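PDB 3TC1: octaprenyl Pyrophosphate Synthase from Helicobacter pylori, which probably catalyses head-to-tail addition of isopentenyl diphosphate units to an allylic diphosphate, building the forty-carbon octaprenyl diphosphate chain. Local coordinates for residues B[42-46]-B[170-175]. Residues are numbered along the deposited sequence; the frame is centred on the assembly and turned at random.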
loop_
_atom_site.group_PDB
_atom_site.type_symbol
_atom_site.label_atom_id
_atom_site.label_comp_id
_atom_site.label_asym_id
_atom_site.label_seq_id
_atom_site.Cartn_x
_atom_site.Cartn_y
_atom_site.Cartn_z
ATOM N N LEU B 42 -20.135 -13.043 -3.308
ATOM C CA LEU B 42 -20.424 -12.830 -4.719
ATOM C C LEU B 42 -19.613 -13.775 -5.597
ATOM O O LEU B 42 -20.147 -14.388 -6.525
ATOM C CB LEU B 42 -20.112 -11.385 -5.102
ATOM C CG LEU B 42 -21.103 -10.355 -4.570
ATOM C CD1 LEU B 42 -20.604 -8.948 -4.853
ATOM C CD2 LEU B 42 -22.454 -10.594 -5.228
ATOM N N MET B 43 -18.321 -13.886 -5.302
ATOM C CA MET B 43 -17.421 -14.746 -6.060
ATOM C C MET B 43 -17.705 -16.231 -5.859
ATOM O O MET B 43 -17.701 -17.001 -6.818
ATOM C CB MET B 43 -15.967 -14.451 -5.672
ATOM C CG MET B 43 -15.522 -13.030 -5.987
ATOM S SD MET B 43 -14.003 -12.600 -5.119
ATOM C CE MET B 43 -12.799 -13.295 -6.227
ATOM N N LEU B 44 -17.942 -16.638 -4.614
ATOM C CA LEU B 44 -18.216 -18.042 -4.317
ATOM C C LEU B 44 -19.457 -18.538 -5.053
ATOM O O LEU B 44 -19.589 -19.732 -5.317
ATOM C CB LEU B 44 -18.411 -18.244 -2.812
ATOM C CG LEU B 44 -17.185 -18.107 -1.906
ATOM C CD1 LEU B 44 -17.625 -18.087 -0.455
ATOM C CD2 LEU B 44 -16.231 -19.254 -2.158
ATOM N N ALA B 45 -20.353 -17.615 -5.386
ATOM C CA ALA B 45 -21.598 -17.943 -6.075
ATOM C C ALA B 45 -21.400 -18.494 -7.479
ATOM O O ALA B 45 -22.336 -19.037 -8.073
ATOM C CB ALA B 45 -22.503 -16.713 -6.129
ATOM N N LEU B 46 -20.191 -18.348 -8.018
ATOM C CA LEU B 46 -19.902 -18.844 -9.358
ATOM C C LEU B 46 -19.462 -20.303 -9.356
ATOM O O LEU B 46 -19.424 -20.944 -10.406
ATOM C CB LEU B 46 -18.828 -17.982 -10.034
ATOM C CG LEU B 46 -19.325 -16.661 -10.636
ATOM C CD1 LEU B 46 -19.874 -15.764 -9.535
ATOM C CD2 LEU B 46 -18.188 -15.968 -11.370
ATOM N N SER B 170 -13.228 -8.418 -9.328
ATOM C CA SER B 170 -13.228 -9.620 -8.505
ATOM C C SER B 170 -14.067 -10.727 -9.141
ATOM O O SER B 170 -13.672 -11.894 -9.141
ATOM C CB SER B 170 -13.763 -9.310 -7.104
ATOM O OG SER B 170 -12.918 -8.392 -6.437
ATOM N N LEU B 171 -15.224 -10.360 -9.681
ATOM C CA LEU B 171 -16.100 -11.339 -10.319
ATOM C C LEU B 171 -15.539 -11.814 -11.654
ATOM O O LEU B 171 -15.669 -12.986 -12.008
ATOM C CB LEU B 171 -17.496 -10.747 -10.511
ATOM C CG LEU B 171 -18.407 -10.933 -9.292
ATOM C CD1 LEU B 171 -19.574 -9.972 -9.345
ATOM C CD2 LEU B 171 -18.894 -12.375 -9.253
ATOM N N LYS B 172 -14.924 -10.896 -12.391
ATOM C CA LYS B 172 -14.333 -11.220 -13.682
ATOM C C LYS B 172 -13.196 -12.210 -13.452
ATOM O O LYS B 172 -13.024 -13.164 -14.211
ATOM C CB LYS B 172 -13.805 -9.944 -14.344
ATOM C CG LYS B 172 -13.236 -10.133 -15.740
ATOM C CD LYS B 172 -12.661 -8.823 -16.277
ATOM C CE LYS B 172 -12.019 -9.004 -17.645
ATOM N NZ LYS B 172 -11.465 -7.724 -18.174
ATOM N N SER B 173 -12.431 -11.988 -12.387
ATOM C CA SER B 173 -11.316 -12.863 -12.058
ATOM C C SER B 173 -11.771 -14.273 -11.679
ATOM O O SER B 173 -11.120 -15.249 -12.043
ATOM C CB SER B 173 -10.489 -12.266 -10.919
ATOM O OG SER B 173 -9.866 -11.062 -11.336
ATOM N N MET B 174 -12.880 -14.386 -10.952
ATOM C CA MET B 174 -13.365 -15.710 -10.567
ATOM C C MET B 174 -13.899 -16.436 -11.799
ATOM O O MET B 174 -13.710 -17.650 -11.955
ATOM C CB MET B 174 -14.460 -15.602 -9.503
ATOM C CG MET B 174 -14.957 -16.958 -8.994
ATOM S SD MET B 174 -13.678 -17.971 -8.207
ATOM C CE MET B 174 -13.712 -17.325 -6.574
ATOM N N ALA B 175 -14.559 -15.690 -12.676
ATOM C CA ALA B 175 -15.102 -16.262 -13.898
ATOM C C ALA B 175 -13.953 -16.823 -14.739
ATOM O O ALA B 175 -14.058 -17.917 -15.300
ATOM C CB ALA B 175 -15.869 -15.197 -14.683
#
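With CG of M174 trans to its own backbone N (chi1 -177°), the bends at the next two torsions carry the terminal methyl, CE, of M174 to CB of M43, while M43, whose CG lies beside its backbone N, bends at chi3 (84°) to bring its CE to 3.3 Å from the carbonyl O of S170. That oxygen also accepts the backbone N-H of M174. The M174 chain thus lies against CB and the carbonyl O of M43 where helices 38-44 and 152-177 meet in the all-helical prenyl synthase fold. Methionine suits both places: its unbranched, flexible chain can bend to lie along a neighbouring backbone. CE of M174 packs 3.8 Å from CB of M43, and CG of M174 lies 3.5 Å from the carbonyl O of M43, which already accepts the N-H of L46, three residues on. M43 SD sits 3.8 Å from CB of S170, a small residue that lets the bulky sulfur come near the helix; its OG bonds to the carbonyl O of F166 one turn earlier, so the hydroxyl is satisfied in a buried place.

Alongside, L46 points at helix 152-177 and its two branches divide, so one leucine meets two helix positions a turn apart. CD1 meets CD2 of L171 at 3.5 Å, the side chains crossing at about a right angle; CD2 settles 4.1 Å from CB of A175, whose lone methyl keeps the helix surface low there. Helix 53-80 adds V66 against M43 and S170, and C63 against M174; from helix 182-205, F188 packs on L171 and Y185 on L46. No hydrogen bond crosses between 42-46 and 170-175; methyl and methylene groups pack on each other and against carbonyl oxygens. CD2 of L171 also touches the backbone of 42-46, 3.6 Å from the carbonyl O of L42.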